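Local structure of putative phage endolysin (Salmonella enterica subsp. enterica serovar Typhimurium, 4EVX) at residues Ile35-Met40 / Ala57-Asp62. The protein probably hydrolyses the beta-1,4 linkages between N-acetylmuramic acid and N-acetylglucosamine in bacterial peptidoglycan, as a lysozyme of glycosyl hydrolase family 24. Sequence-based numbering, arbitrary orientation.
Sequences IGYGHM and AFLLDD
His-39 lies with one ring face against Phe-58 and points an edge at Asp-62, so two residues one helical turn apart grip the same imidazole. The two rings form an offset stack, nearly parallel, with centroids 3.9 Å apart and planes at 9°. CD2 of His-39 sits over the centre of the phenyl ring, whereas CD1 of Phe-58 lies toward the rim of the imidazole and comes 3.4 Å from His-39 NE2. The CB of Phe-58 adds a CH-pi contact to the same imidazole face. At the edge, ND1 of His-39 donates to OD2 of Asp-62 at 2.9 Å, fairly straight at 162° and on the syn side of the carboxylate; a weaker, more bent bond reaches OD1. Ring and carboxylate are almost coplanar; held at a face and at an edge, the imidazole is probably fixed in its rotation. With CG anti to the backbone N (chi1 -180°), the ring is carried out toward the helix.

OD2 of Asp-62 also accepts from waters. One, at 2.8 Å from OD2, donates to Tyr-37 O as well; another, 2.6 Å from OD2, makes a longer bond to Gly-38 O. Beside this polar patch, Tyr-37 CD2 meets Leu-59 CB obliquely at 4.1 Å, and the Tyr-37 side chain also touches Ala-55 and Glu-56 earlier in helix 52-73.

The backbones of Ile-35 and His-39 are hydrogen-bonded to each other in both directions, closing a tight antiparallel beta-hairpin. The His-carboxylate hydrogen bond ties this hairpin to helix 52-73, consistent with the small beta region beside the long inter-lobe helix in T4-type phage lysozymes.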
ATOM      1  N   ILE A  35     -24.678   2.480   2.581  1.00 31.72           N
ATOM      2  CA  ILE A  35     -25.199   3.577   3.398  1.00 30.92           C
ATOM      3  C   ILE A  35     -24.117   4.123   4.317  1.00 33.41           C
ATOM      4  O   ILE A  35     -23.096   3.460   4.540  1.00 31.87           O
ATOM      5  CB  ILE A  35     -26.406   3.054   4.216  1.00 33.01           C
ATOM      6  CG1 ILE A  35     -27.364   4.226   4.621  1.00 34.49           C
ATOM      7  CG2 ILE A  35     -25.913   2.248   5.396  1.00 32.45           C
ATOM      8  CD1 ILE A  35     -28.708   3.806   5.205  1.00 34.35           C
ATOM      9  N   GLY A  36     -24.352   5.303   4.871  1.00 29.71           N
ATOM     10  CA  GLY A  36     -23.436   5.900   5.826  1.00 29.85           C
ATOM     11  C   GLY A  36     -22.138   6.326   5.175  1.00 32.57           C
ATOM     12  O   GLY A  36     -22.130   7.002   4.127  1.00 34.11           O
ATOM     13  N   TYR A  37     -21.015   5.930   5.793  1.00 29.78           N
ATOM     14  CA  TYR A  37     -19.710   6.226   5.251  1.00 29.37           C
ATOM     15  C   TYR A  37     -19.241   5.020   4.437  1.00 32.14           C
ATOM     16  O   TYR A  37     -18.266   4.370   4.789  1.00 32.70           O
ATOM     17  CB  TYR A  37     -18.680   6.569   6.376  1.00 29.00           C
ATOM     18  CG  TYR A  37     -19.039   7.792   7.194  1.00 30.34           C
ATOM     19  CD1 TYR A  37     -18.738   9.069   6.744  1.00 32.90           C
ATOM     20  CD2 TYR A  37     -19.669   7.669   8.423  1.00 30.03           C
ATOM     21  CE1 TYR A  37     -19.035  10.192   7.507  1.00 34.66           C
ATOM     22  CE2 TYR A  37     -19.966   8.785   9.202  1.00 32.00           C
ATOM     23  CZ  TYR A  37     -19.640  10.049   8.746  1.00 38.01           C
ATOM     24  OH  TYR A  37     -20.014  11.181   9.441  1.00 39.92           O
ATOM     25  N   GLY A  38     -19.963   4.717   3.375  1.00 30.69           N
ATOM     26  CA  GLY A  38     -19.577   3.628   2.504  1.00 33.96           C
ATOM     27  C   GLY A  38     -19.774   2.263   3.116  1.00 34.70           C
ATOM     28  O   GLY A  38     -19.078   1.326   2.765  1.00 35.55           O
ATOM     29  N   HIS A  39     -20.672   2.150   4.090  1.00 29.83           N
ATOM     30  CA  HIS A  39     -20.961   0.847   4.707  1.00 26.98           C
ATOM     31  C   HIS A  39     -21.809  -0.084   3.819  1.00 32.08           C
ATOM     32  O   HIS A  39     -22.931   0.284   3.449  1.00 30.39           O
ATOM     33  CB  HIS A  39     -21.703   1.005   6.025  1.00 25.77           C
ATOM     34  CG  HIS A  39     -22.026  -0.310   6.705  1.00 27.60           C
ATOM     35  ND1 HIS A  39     -21.008  -1.123   7.280  1.00 27.93           N
ATOM     36  CD2 HIS A  39     -23.212  -0.938   6.846  1.00 29.12           C
ATOM     37  CE1 HIS A  39     -21.645  -2.180   7.775  1.00 29.68           C
ATOM     38  NE2 HIS A  39     -22.957  -2.127   7.538  1.00 29.99           N
HETATM   39  N   MSE A  40     -21.304  -1.280   3.486  0.55 29.90           N
HETATM   40  CA  MSE A  40     -22.131  -2.181   2.689  0.55 29.03           C
HETATM   41  C   MSE A  40     -23.125  -2.921   3.602  0.55 31.55           C
HETATM   42  O   MSE A  40     -22.739  -3.596   4.530  0.55 30.12           O
HETATM   43  CB  MSE A  40     -21.280  -3.153   1.887  0.55 31.04           C
HETATM   44  CG  MSE A  40     -22.070  -3.717   0.725  0.55 38.34           C
HETATM   45 SE   MSE A  40     -21.191  -5.197  -0.013  0.55 45.36          SE
HETATM   46  CE  MSE A  40     -19.717  -4.344  -0.703  0.55 41.22           C
ATOM     47  N   ALA A  57     -21.317   4.472  13.982  1.00 26.52           N
ATOM     48  CA  ALA A  57     -21.125   3.126  14.494  1.00 24.26           C
ATOM     49  C   ALA A  57     -20.784   2.137  13.390  1.00 26.48           C
ATOM     50  O   ALA A  57     -19.915   1.287  13.556  1.00 23.64           O
ATOM     51  CB  ALA A  57     -22.375   2.644  15.198  1.00 26.21           C
ATOM     52  N   PHE A  58     -21.424   2.243  12.236  1.00 23.93           N
ATOM     53  CA  PHE A  58     -21.051   1.361  11.122  1.00 22.49           C
ATOM     54  C   PHE A  58     -19.625   1.605  10.627  1.00 24.17           C
ATOM     55  O   PHE A  58     -18.936   0.636  10.266  1.00 24.71           O
ATOM     56  CB  PHE A  58     -21.997   1.533   9.929  1.00 24.06           C
ATOM     57  CG  PHE A  58     -23.340   0.868  10.026  1.00 23.10           C
ATOM     58  CD1 PHE A  58     -23.452  -0.442  10.460  1.00 24.69           C
ATOM     59  CD2 PHE A  58     -24.459   1.469   9.474  1.00 28.08           C
ATOM     60  CE1 PHE A  58     -24.691  -1.095  10.463  1.00 25.18           C
ATOM     61  CE2 PHE A  58     -25.672   0.795   9.395  1.00 29.12           C
ATOM     62  CZ  PHE A  58     -25.783  -0.481   9.928  1.00 26.98           C
ATOM     63  N   LEU A  59     -19.157   2.861  10.654  1.00 22.34           N
ATOM     64  CA  LEU A  59     -17.781   3.161  10.249  1.00 22.81           C
ATOM     65  C   LEU A  59     -16.817   2.504  11.236  1.00 23.20           C
ATOM     66  O   LEU A  59     -15.912   1.796  10.813  1.00 23.91           O
ATOM     67  CB  LEU A  59     -17.528   4.644  10.187  1.00 23.57           C
ATOM     68  CG  LEU A  59     -16.072   5.033   9.888  1.00 25.08           C
ATOM     69  CD1 LEU A  59     -15.624   4.534   8.541  1.00 26.38           C
ATOM     70  CD2 LEU A  59     -15.912   6.516   9.873  1.00 27.90           C
ATOM     71  N   LEU A  60     -17.057   2.654  12.539  1.00 22.34           N
ATOM     72  CA  LEU A  60     -16.186   1.995  13.526  1.00 21.40           C
ATOM     73  C   LEU A  60     -16.259   0.514  13.371  1.00 25.31           C
ATOM     74  O   LEU A  60     -15.240  -0.150  13.530  1.00 23.42           O
ATOM     75  CB  LEU A  60     -16.593   2.422  14.959  1.00 22.70           C
ATOM     76  CG  LEU A  60     -16.422   3.858  15.294  1.00 29.64           C
ATOM     77  CD1 LEU A  60     -16.759   4.113  16.754  1.00 35.74           C
ATOM     78  CD2 LEU A  60     -14.969   4.330  15.032  1.00 38.02           C
ATOM     79  N   ASP A  61     -17.450  -0.063  13.089  1.00 21.35           N
ATOM     80  CA  ASP A  61     -17.575  -1.517  12.902  1.00 22.83           C
ATOM     81  C   ASP A  61     -16.689  -1.992  11.728  1.00 26.97           C
ATOM     82  O   ASP A  61     -15.873  -2.937  11.894  1.00 25.41           O
ATOM     83  CB  ASP A  61     -19.064  -1.832  12.697  1.00 23.57           C
ATOM     84  CG  ASP A  61     -19.451  -3.288  12.514  1.00 32.95           C
ATOM     85  OD1 ASP A  61     -18.604  -4.140  12.691  1.00 32.53           O
ATOM     86  OD2 ASP A  61     -20.583  -3.529  12.133  1.00 36.53           O
ATOM     87  N   ASP A  62     -16.760  -1.294  10.586  1.00 23.95           N
ATOM     88  CA  ASP A  62     -16.000  -1.613   9.392  1.00 23.84           C
ATOM     89  C   ASP A  62     -14.507  -1.469   9.665  1.00 26.46           C
ATOM     90  O   ASP A  62     -13.708  -2.326   9.269  1.00 25.92           O
ATOM     91  CB  ASP A  62     -16.399  -0.706   8.251  1.00 24.23           C
ATOM     92  CG  ASP A  62     -17.837  -0.942   7.781  1.00 32.53           C
ATOM     93  OD1 ASP A  62     -18.378  -2.020   8.077  1.00 32.25           O
ATOM     94  OD2 ASP A  62     -18.339  -0.110   7.030  1.00 33.58           O
TER
HETATM   95  O   HOH W   1     -18.676   2.639   7.099  1.00 28.37           O
HETATM   96  O   HOH W   2     -16.957   0.005   4.853  1.00 50.95           O
HETATM   97  O   HOH W   3     -18.743  -2.083   4.503  1.00 37.26           O